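Beta-glucosidase (Chaetomella raphigera, PDB 6JXG) probably hydrolyses terminal, non-reducing beta-D-glucosyl residues with release of beta-D-glucose, as a secreted glycoside hydrolase family 3 enzyme of cellulose breakdown. Local coordinates at residues L86-E97 / V318-I329; Q106-I114 / N134-M145. One frame throughout, in Å; residues are numbered along the deposited sequence.

Contact 1 (L86-E97 / V318-I329); sequences LIYSRGLALGQE and VQADHKQVARAI
His-322 is gripped by two neighbouring side chains near the C-terminal end of 86-97. Its ND1 donates to Glu-97 OE2 at 2.5 Å. The carboxylate oxygen lies in the ring plane and accepts with its anti lone pair. On the other ring nitrogen, NE2 donates to Gln-96 OE1 at 2.9 Å, with the acceptor tilted 22° from the ring plane. Two bonds at separate nitrogens fix the turn of the imidazole. With both nitrogens donating, and a carboxylate beside one, the ring is probably protonated. Ala-93 comes over one face, its CB 3.9 Å from the ring centroid in a CH-pi contact. A leucine in its place would probably leave Glu-97 OE2 and Gln-96 OE1 without the donors of His-322 and set the amide free to turn. Glu-97 CB packs on Val-318 CG2.

Next to the ring, Val-325 enters as a knob among Leu-86, Ser-89, Arg-90 and Ala-93. CG2 is anti to the backbone N and CG1 stands at chi1 70°, which sends CG2 toward Ser-89 and the backbone N of Arg-90 and CG1 toward Ala-93. CG2 reaches Ser-89 CB at 3.7 Å. Ile-329 and Leu-86 run alongside each other, pointing opposite ways, with CG1 of Ile-329 3.8 Å from CB of Leu-86. Ile-329 CD1 also packs on Arg-90 CB.

His-322, Glu-97 and Ala-93 are buried. The flank of Leu-86, Ser-89, Val-325 and Ala-328 is partly exposed. There Leu-86 CD2 packs on Ala-328 CB at 3.9 Å.

The axes of 86-97 and 323-329 come within 9.5 Å and run roughly antiparallel, at 145°. Glu-97 OE2 also bonds Thr-70, and Arg-90 NH2 bonds the carbonyl of Pro-73. Helix 75-79 packs against Arg-90 and Ile-329 through Thr-78. Helix 131-147 touches helix 84-100 at Ile-87 and Tyr-88.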
loop_
_atom_site.group_PDB
_atom_site.type_symbol
_atom_site.label_atom_id
_atom_site.label_comp_id
_atom_site.label_asym_id
_atom_site.label_seq_id
_atom_site.Cartn_x
_atom_site.Cartn_y
_atom_site.Cartn_z
ATOM N N LEU A 86 -1.519 12.694 5.784
ATOM C CA LEU A 86 -1.915 11.550 6.600
ATOM C C LEU A 86 -0.993 10.382 6.334
ATOM O O LEU A 86 -0.718 9.605 7.241
ATOM C CB LEU A 86 -3.367 11.158 6.301
ATOM C CG LEU A 86 -4.372 12.152 6.831
ATOM C CD1 LEU A 86 -5.763 11.704 6.436
ATOM C CD2 LEU A 86 -4.236 12.344 8.358
ATOM N N ILE A 87 -0.565 10.214 5.049
ATOM C CA ILE A 87 0.276 9.126 4.686
ATOM C C ILE A 87 1.592 9.263 5.471
ATOM O O ILE A 87 2.085 8.272 6.058
ATOM C CB ILE A 87 0.573 9.128 3.177
ATOM C CG1 ILE A 87 -0.730 8.947 2.421
ATOM C CG2 ILE A 87 1.551 7.989 2.880
ATOM C CD1 ILE A 87 -0.710 9.032 0.898
ATOM N N TYR A 88 2.141 10.489 5.483
ATOM C CA TYR A 88 3.397 10.707 6.178
ATOM C C TYR A 88 3.209 10.425 7.655
ATOM O O TYR A 88 4.002 9.696 8.225
ATOM C CB TYR A 88 3.877 12.160 5.997
ATOM C CG TYR A 88 5.005 12.470 6.903
ATOM C CD1 TYR A 88 6.307 12.139 6.551
ATOM C CD2 TYR A 88 4.777 13.066 8.187
ATOM C CE1 TYR A 88 7.399 12.415 7.404
ATOM C CE2 TYR A 88 5.874 13.334 9.025
ATOM C CZ TYR A 88 7.164 12.983 8.622
ATOM O OH TYR A 88 8.248 13.199 9.459
ATOM N N SER A 89 2.136 10.952 8.264
ATOM C CA SER A 89 1.902 10.741 9.677
ATOM C C SER A 89 1.727 9.261 10.116
ATOM O O SER A 89 2.203 8.850 11.159
ATOM C CB SER A 89 0.700 11.561 10.193
ATOM O OG SER A 89 1.047 12.947 10.147
ATOM N N ARG A 90 1.051 8.452 9.315
ATOM C CA ARG A 90 1.000 6.992 9.593
ATOM C C ARG A 90 2.375 6.359 9.593
ATOM O O ARG A 90 2.713 5.546 10.479
ATOM C CB ARG A 90 0.098 6.326 8.551
ATOM C CG ARG A 90 0.062 4.821 8.635
ATOM C CD ARG A 90 -0.989 4.372 7.653
ATOM N NE ARG A 90 -1.052 2.928 7.403
ATOM C CZ ARG A 90 -0.265 2.230 6.589
ATOM N NH1 ARG A 90 0.788 2.791 6.032
ATOM N NH2 ARG A 90 -0.490 0.914 6.418
ATOM N N GLY A 91 3.242 6.794 8.680
ATOM C CA GLY A 91 4.594 6.257 8.658
ATOM C C GLY A 91 5.428 6.664 9.867
ATOM O O GLY A 91 6.154 5.822 10.506
ATOM N N LEU A 92 5.304 7.920 10.209
ATOM C CA LEU A 92 5.959 8.436 11.435
ATOM C C LEU A 92 5.486 7.658 12.663
ATOM O O LEU A 92 6.290 7.215 13.527
ATOM C CB LEU A 92 5.710 9.956 11.617
ATOM C CG LEU A 92 6.410 10.638 12.786
ATOM C CD1 LEU A 92 7.927 10.725 12.534
ATOM C CD2 LEU A 92 5.825 12.041 13.066
ATOM N N ALA A 93 4.170 7.484 12.769
ATOM C CA ALA A 93 3.613 6.820 13.938
ATOM C C ALA A 93 4.063 5.351 14.007
ATOM O O ALA A 93 4.453 4.880 15.067
ATOM C CB ALA A 93 2.113 6.922 13.893
ATOM N N LEU A 94 4.091 4.665 12.863
ATOM C CA LEU A 94 4.574 3.271 12.827
ATOM C C LEU A 94 6.019 3.197 13.237
ATOM O O LEU A 94 6.442 2.340 14.035
ATOM C CB LEU A 94 4.561 2.740 11.397
ATOM C CG LEU A 94 4.323 1.298 11.079
ATOM C CD1 LEU A 94 4.860 0.932 9.703
ATOM C CD2 LEU A 94 4.337 0.181 12.139
ATOM N N GLY A 95 6.804 4.063 12.623
ATOM C CA GLY A 95 8.225 4.065 12.938
ATOM C C GLY A 95 8.531 4.423 14.385
ATOM O O GLY A 95 9.486 3.848 14.981
ATOM N N GLN A 96 7.770 5.349 14.949
ATOM C CA GLN A 96 7.865 5.595 16.418
ATOM C C GLN A 96 7.672 4.375 17.291
ATOM O O GLN A 96 8.489 4.091 18.245
ATOM C CB GLN A 96 6.925 6.715 16.850
ATOM C CG GLN A 96 7.428 8.063 16.360
ATOM C CD GLN A 96 6.440 9.147 16.559
ATOM O OE1 GLN A 96 5.230 8.908 16.747
ATOM N NE2 GLN A 96 6.942 10.382 16.505
ATOM N N GLU A 97 6.645 3.593 16.959
ATOM C CA GLU A 97 6.419 2.358 17.685
ATOM C C GLU A 97 7.586 1.327 17.497
ATOM O O GLU A 97 7.991 0.639 18.455
ATOM C CB GLU A 97 5.054 1.730 17.353
ATOM C CG GLU A 97 3.908 2.639 17.729
ATOM C CD GLU A 97 2.503 2.034 17.770
ATOM O OE1 GLU A 97 2.279 0.804 17.581
ATOM O OE2 GLU A 97 1.570 2.892 17.966
ATOM N N VAL A 318 3.591 1.040 23.548
ATOM C CA VAL A 318 4.108 2.078 22.653
ATOM C C VAL A 318 3.003 2.815 21.870
ATOM O O VAL A 318 3.317 3.534 20.946
ATOM C CB VAL A 318 5.173 1.473 21.695
ATOM C CG1 VAL A 318 6.360 0.865 22.450
ATOM C CG2 VAL A 318 4.593 0.428 20.797
ATOM N N GLN A 319 1.739 2.630 22.193
ATOM C CA GLN A 319 0.635 3.193 21.387
ATOM C C GLN A 319 0.630 4.702 21.311
ATOM O O GLN A 319 0.178 5.254 20.322
ATOM C CB GLN A 319 -0.707 2.763 21.903
ATOM C CG GLN A 319 -0.904 1.248 21.747
ATOM C CD GLN A 319 -2.247 0.826 22.283
ATOM O OE1 GLN A 319 -3.268 1.164 21.728
ATOM N NE2 GLN A 319 -2.242 0.116 23.414
ATOM N N ALA A 320 1.085 5.342 22.379
ATOM C CA ALA A 320 1.164 6.779 22.421
ATOM C C ALA A 320 -0.210 7.363 21.965
ATOM O O ALA A 320 -1.240 6.853 22.395
ATOM C CB ALA A 320 2.357 7.252 21.589
ATOM N N ASP A 321 -0.211 8.409 21.136
ATOM C CA ASP A 321 -1.418 9.058 20.641
ATOM C C ASP A 321 -1.695 8.623 19.192
ATOM O O ASP A 321 -2.366 9.326 18.425
ATOM C CB ASP A 321 -1.258 10.607 20.731
ATOM C CG ASP A 321 -0.077 11.118 19.952
ATOM O OD1 ASP A 321 -0.060 12.318 19.690
ATOM O OD2 ASP A 321 0.816 10.365 19.555
ATOM N N HIS A 322 -1.173 7.450 18.814
ATOM C CA HIS A 322 -1.247 7.031 17.387
ATOM C C HIS A 322 -2.617 6.658 16.905
ATOM O O HIS A 322 -2.826 6.515 15.694
ATOM C CB HIS A 322 -0.256 5.887 17.143
ATOM C CG HIS A 322 1.161 6.271 17.428
ATOM N ND1 HIS A 322 2.084 5.382 17.969
ATOM C CD2 HIS A 322 1.807 7.459 17.311
ATOM C CE1 HIS A 322 3.238 5.999 18.115
ATOM N NE2 HIS A 322 3.096 7.256 17.743
ATOM N N LYS A 323 -3.588 6.512 17.821
ATOM C CA LYS A 323 -4.949 6.269 17.366
ATOM C C LYS A 323 -5.504 7.450 16.590
ATOM O O LYS A 323 -6.513 7.338 15.883
ATOM C CB LYS A 323 -5.872 5.887 18.529
ATOM C CG LYS A 323 -6.253 7.027 19.437
ATOM C CD LYS A 323 -7.190 6.549 20.525
ATOM C CE LYS A 323 -7.713 7.813 21.179
ATOM N NZ LYS A 323 -8.695 7.563 22.229
ATOM N N GLN A 324 -4.883 8.603 16.727
ATOM C CA GLN A 324 -5.468 9.847 16.114
ATOM C C GLN A 324 -5.332 9.753 14.591
ATOM O O GLN A 324 -6.320 9.866 13.805
ATOM C CB GLN A 324 -4.776 11.082 16.760
ATOM C CG GLN A 324 -5.128 10.995 18.270
ATOM C CD GLN A 324 -4.613 12.129 19.146
ATOM O OE1 GLN A 324 -3.987 13.064 18.683
ATOM N NE2 GLN A 324 -4.942 12.043 20.441
ATOM N N VAL A 325 -4.116 9.456 14.154
ATOM C CA VAL A 325 -3.911 9.285 12.703
ATOM C C VAL A 325 -4.624 8.035 12.219
ATOM O O VAL A 325 -5.133 8.048 11.133
ATOM C CB VAL A 325 -2.410 9.297 12.299
ATOM C CG1 VAL A 325 -1.690 8.064 12.771
ATOM C CG2 VAL A 325 -2.305 9.401 10.777
ATOM N N ALA A 326 -4.711 6.987 13.040
ATOM C CA ALA A 326 -5.469 5.806 12.668
ATOM C C ALA A 326 -6.975 6.154 12.381
ATOM O O ALA A 326 -7.560 5.751 11.367
ATOM C CB ALA A 326 -5.292 4.692 13.676
ATOM N N ARG A 327 -7.568 6.957 13.254
ATOM C CA ARG A 327 -8.924 7.415 13.041
ATOM C C ARG A 327 -9.049 8.318 11.827
ATOM O O ARG A 327 -10.005 8.211 11.054
ATOM C CB ARG A 327 -9.460 8.129 14.277
ATOM C CG ARG A 327 -10.974 8.394 14.158
ATOM C CD ARG A 327 -11.439 9.034 15.421
ATOM N NE ARG A 327 -12.854 9.398 15.315
ATOM C CZ ARG A 327 -13.636 9.565 16.371
ATOM N NH1 ARG A 327 -13.167 9.364 17.596
ATOM N NH2 ARG A 327 -14.901 9.928 16.211
ATOM N N ALA A 328 -8.107 9.242 11.624
ATOM C CA ALA A 328 -8.219 10.170 10.533
ATOM C C ALA A 328 -8.175 9.450 9.165
ATOM O O ALA A 328 -8.937 9.798 8.264
ATOM C CB ALA A 328 -7.155 11.256 10.624
ATOM N N ILE A 329 -7.344 8.418 9.041
ATOM C CA ILE A 329 -7.323 7.605 7.810
ATOM C C ILE A 329 -8.524 6.684 7.662
ATOM O O ILE A 329 -9.029 6.530 6.544
ATOM C CB ILE A 329 -5.979 6.843 7.731
ATOM C CG1 ILE A 329 -4.835 7.862 7.561
ATOM C CG2 ILE A 329 -6.007 5.780 6.635
ATOM C CD1 ILE A 329 -3.467 7.340 7.740
#

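Contact 2 (Q106-I114 / N134-M145)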
loop_
_atom_site.group_PDB
_atom_site.type_symbol
_atom_site.label_atom_id
_atom_site.label_comp_id
_atom_site.label_asym_id
_atom_site.label_seq_id
_atom_site.Cartn_x
_atom_site.Cartn_y
_atom_site.Cartn_z
ATOM N N GLN A 106 11.708 -2.350 9.943
ATOM C CA GLN A 106 10.269 -2.594 9.883
ATOM C C GLN A 106 9.926 -2.995 8.456
ATOM O O GLN A 106 10.208 -2.228 7.519
ATOM C CB GLN A 106 9.500 -1.352 10.303
ATOM C CG GLN A 106 8.028 -1.591 10.559
ATOM C CD GLN A 106 7.732 -2.578 11.654
ATOM O OE1 GLN A 106 8.513 -2.771 12.594
ATOM N NE2 GLN A 106 6.551 -3.182 11.580
ATOM N N LEU A 107 9.234 -4.143 8.296
ATOM C CA LEU A 107 9.121 -4.756 6.965
ATOM C C LEU A 107 7.919 -4.166 6.217
ATOM O O LEU A 107 6.859 -4.810 6.103
ATOM C CB LEU A 107 9.051 -6.309 7.102
ATOM C CG LEU A 107 10.347 -6.887 7.712
ATOM C CD1 LEU A 107 10.175 -8.365 7.940
ATOM C CD2 LEU A 107 11.597 -6.602 6.879
ATOM N N GLY A 108 8.073 -2.924 5.771
ATOM C CA GLY A 108 7.136 -2.276 4.833
ATOM C C GLY A 108 7.736 -0.900 4.473
ATOM O O GLY A 108 8.753 -0.469 5.055
ATOM N N PRO A 109 7.088 -0.156 3.589
ATOM C CA PRO A 109 5.826 -0.409 2.999
ATOM C C PRO A 109 5.906 -1.259 1.694
ATOM O O PRO A 109 6.931 -1.728 1.316
ATOM C CB PRO A 109 5.283 0.975 2.714
ATOM C CG PRO A 109 6.523 1.804 2.349
ATOM C CD PRO A 109 7.647 1.128 3.144
ATOM N N VAL A 110 4.738 -1.504 1.110
ATOM C CA VAL A 110 4.594 -2.433 0.008
ATOM C C VAL A 110 4.381 -1.730 -1.319
ATOM O O VAL A 110 3.327 -1.112 -1.550
ATOM C CB VAL A 110 3.427 -3.409 0.312
ATOM C CG1 VAL A 110 3.157 -4.288 -0.892
ATOM C CG2 VAL A 110 3.708 -4.278 1.559
ATOM N N ALA A 111 5.412 -1.777 -2.165
ATOM C CA ALA A 111 5.353 -1.326 -3.576
ATOM C C ALA A 111 5.020 -2.402 -4.599
ATOM O O ALA A 111 4.781 -2.069 -5.772
ATOM C CB ALA A 111 6.667 -0.726 -4.005
ATOM N N GLY A 112 5.105 -3.670 -4.192
ATOM C CA GLY A 112 4.912 -4.856 -5.082
ATOM C C GLY A 112 4.288 -5.936 -4.186
ATOM O O GLY A 112 4.886 -6.406 -3.214
ATOM N N PRO A 113 3.074 -6.377 -4.498
ATOM C CA PRO A 113 2.267 -6.070 -5.667
ATOM C C PRO A 113 1.716 -4.612 -5.688
ATOM O O PRO A 113 1.417 -3.998 -4.607
ATOM C CB PRO A 113 1.117 -7.010 -5.507
ATOM C CG PRO A 113 0.941 -7.157 -3.997
ATOM C CD PRO A 113 2.355 -7.233 -3.525
ATOM N N ILE A 114 1.542 -4.076 -6.883
ATOM C CA ILE A 114 0.774 -2.838 -7.051
ATOM C C ILE A 114 -0.722 -3.179 -7.082
ATOM O O ILE A 114 -1.564 -2.344 -6.724
ATOM C CB ILE A 114 1.173 -2.008 -8.299
ATOM C CG1 ILE A 114 0.774 -2.690 -9.613
ATOM C CG2 ILE A 114 2.673 -1.640 -8.318
ATOM C CD1 ILE A 114 1.073 -1.799 -10.860
ATOM N N ASN A 134 0.917 5.386 -5.993
ATOM C CA ASN A 134 1.707 4.394 -5.262
ATOM C C ASN A 134 3.070 4.950 -4.813
ATOM O O ASN A 134 3.422 4.959 -3.613
ATOM C CB ASN A 134 1.834 3.139 -6.112
ATOM C CG ASN A 134 2.305 1.925 -5.342
ATOM O OD1 ASN A 134 3.311 1.971 -4.640
ATOM N ND2 ASN A 134 1.540 0.830 -5.439
ATOM N N GLY A 135 3.801 5.498 -5.758
ATOM C CA GLY A 135 5.072 6.188 -5.480
ATOM C C GLY A 135 5.021 7.324 -4.458
ATOM O O GLY A 135 5.819 7.275 -3.558
ATOM N N LEU A 136 4.050 8.244 -4.527
ATOM C CA LEU A 136 3.876 9.279 -3.499
ATOM C C LEU A 136 3.547 8.672 -2.107
ATOM O O LEU A 136 4.041 9.152 -1.078
ATOM C CB LEU A 136 2.820 10.334 -3.884
ATOM C CG LEU A 136 3.371 11.609 -4.581
ATOM C CD1 LEU A 136 4.325 12.479 -3.757
ATOM C CD2 LEU A 136 4.054 11.222 -5.844
ATOM N N ALA A 137 2.739 7.628 -2.091
ATOM C CA ALA A 137 2.456 6.945 -0.846
ATOM C C ALA A 137 3.725 6.270 -0.258
ATOM O O ALA A 137 3.972 6.396 0.945
ATOM C CB ALA A 137 1.317 5.965 -0.990
ATOM N N MET A 138 4.506 5.619 -1.103
ATOM C CA MET A 138 5.753 4.982 -0.741
ATOM C C MET A 138 6.714 6.002 -0.134
ATOM O O MET A 138 7.210 5.769 0.979
ATOM C CB MET A 138 6.446 4.259 -1.920
ATOM C CG MET A 138 5.822 2.965 -2.412
ATOM S SD MET A 138 5.763 1.640 -1.272
ATOM C CE MET A 138 7.515 1.323 -1.048
ATOM N N SER A 139 6.915 7.142 -0.821
ATOM C CA SER A 139 7.915 8.109 -0.381
ATOM C C SER A 139 7.473 8.797 0.896
ATOM O O SER A 139 8.274 8.917 1.856
ATOM C CB SER A 139 8.239 9.136 -1.489
ATOM O OG SER A 139 7.092 9.858 -1.826
ATOM N N ASN A 140 6.185 9.089 1.032
ATOM C CA ASN A 140 5.760 9.741 2.257
ATOM C C ASN A 140 5.774 8.755 3.435
ATOM O O ASN A 140 6.071 9.149 4.542
ATOM C CB ASN A 140 4.370 10.389 2.111
ATOM C CG ASN A 140 4.449 11.743 1.497
ATOM O OD1 ASN A 140 4.793 12.726 2.163
ATOM N ND2 ASN A 140 4.154 11.813 0.208
ATOM N N THR A 141 5.403 7.495 3.200
ATOM C CA THR A 141 5.469 6.478 4.281
ATOM C C THR A 141 6.910 6.211 4.774
ATOM O O THR A 141 7.197 6.175 5.954
ATOM C CB THR A 141 4.850 5.148 3.812
ATOM O OG1 THR A 141 3.469 5.376 3.391
ATOM C CG2 THR A 141 4.909 4.164 4.936
ATOM N N ILE A 142 7.824 6.047 3.847
ATOM C CA ILE A 142 9.213 5.803 4.145
ATOM C C ILE A 142 9.810 7.004 4.861
ATOM O O ILE A 142 10.554 6.846 5.826
ATOM C CB ILE A 142 9.967 5.495 2.896
ATOM C CG1 ILE A 142 9.555 4.089 2.473
ATOM C CG2 ILE A 142 11.495 5.562 3.082
ATOM C CD1 ILE A 142 9.915 3.812 1.052
ATOM N N THR A 143 9.517 8.187 4.383
ATOM C CA THR A 143 10.124 9.392 5.013
ATOM C C THR A 143 9.615 9.488 6.463
ATOM O O THR A 143 10.376 9.847 7.369
ATOM C CB THR A 143 9.813 10.653 4.218
ATOM O OG1 THR A 143 10.310 10.496 2.883
ATOM C CG2 THR A 143 10.467 11.808 4.897
ATOM N N GLY A 144 8.353 9.204 6.690
ATOM C CA GLY A 144 7.809 9.149 8.021
ATOM C C GLY A 144 8.507 8.141 8.901
ATOM O O GLY A 144 8.912 8.425 10.040
ATOM N N MET A 145 8.544 6.913 8.438
ATOM C CA MET A 145 9.128 5.829 9.199
ATOM C C MET A 145 10.579 6.122 9.597
ATOM O O MET A 145 10.973 5.983 10.781
ATOM C CB MET A 145 9.097 4.560 8.363
ATOM C CG MET A 145 7.724 3.928 8.236
ATOM S SD MET A 145 7.643 2.537 7.065
ATOM C CE MET A 145 8.438 1.211 7.976
HETATM O O HOH W 1 1.722 -1.483 -3.719
#
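Pro-109 lies on helix 134-145 and touches four of its side chains, the last of them, Met-145, more distantly. Its CD meets Ile-142 CG1 at 3.6 Å, the two side chains crossing at about a right angle. Its CG faces Thr-141 CG2 at 3.9 Å and also meets the end of Met-138. The peptide bond before Pro-109 is cis.

Bends at chi2 (-63°) and chi3 (-65°) turn the thioether of Met-138 in against residues 109-111. SD lies 3.5 Å from Ala-111 N, and CE fits between Pro-109 CG and Ala-111 CB, 3.7 Å from the latter.

Met-145 fills the other end. Its chain is extended to SD, then turns at chi3 (75°). This puts CE 3.4 Å from Gly-108 O and against Gln-106 CB. The amide of Gln-106 leads away to the carbonyl of Gly-59.

Near Ile-114, a water donates to Val-110 O and Pro-113 O and accepts from Asn-134 ND2 at 2.9 Å. The same ND2 also bonds the carbonyl of Ser-128. Asn-134 OD1 is buried without a partner.

No direct hydrogen bond joins the two segments. The loop that follows strand 105-106 in the TIM-barrel-type domain therefore rests on the helix by shape and apolar contact, with one water supplying the polar link.

Contact 2 is core: every touching residue is buried. Contact 1 lies farther from the centre of the chain and is only partly buried, with some of its residues partly exposed. Their chemistry differs accordingly. The outer contact joins apolar packing to a histidine hydrogen-bonded through both ring nitrogens, whereas the inner one relies on methionines, a proline and a bridging water. The two meet through helices 84-100 and 131-147. Ile-87 CG2 packs 3.3 Å from Thr-141 OG1, and Gly-91 O lies equally near Met-145 CG. Helix 84-100 thus stands between helix 323-332 and helix 131-147, which in turn carries the loop 106-114.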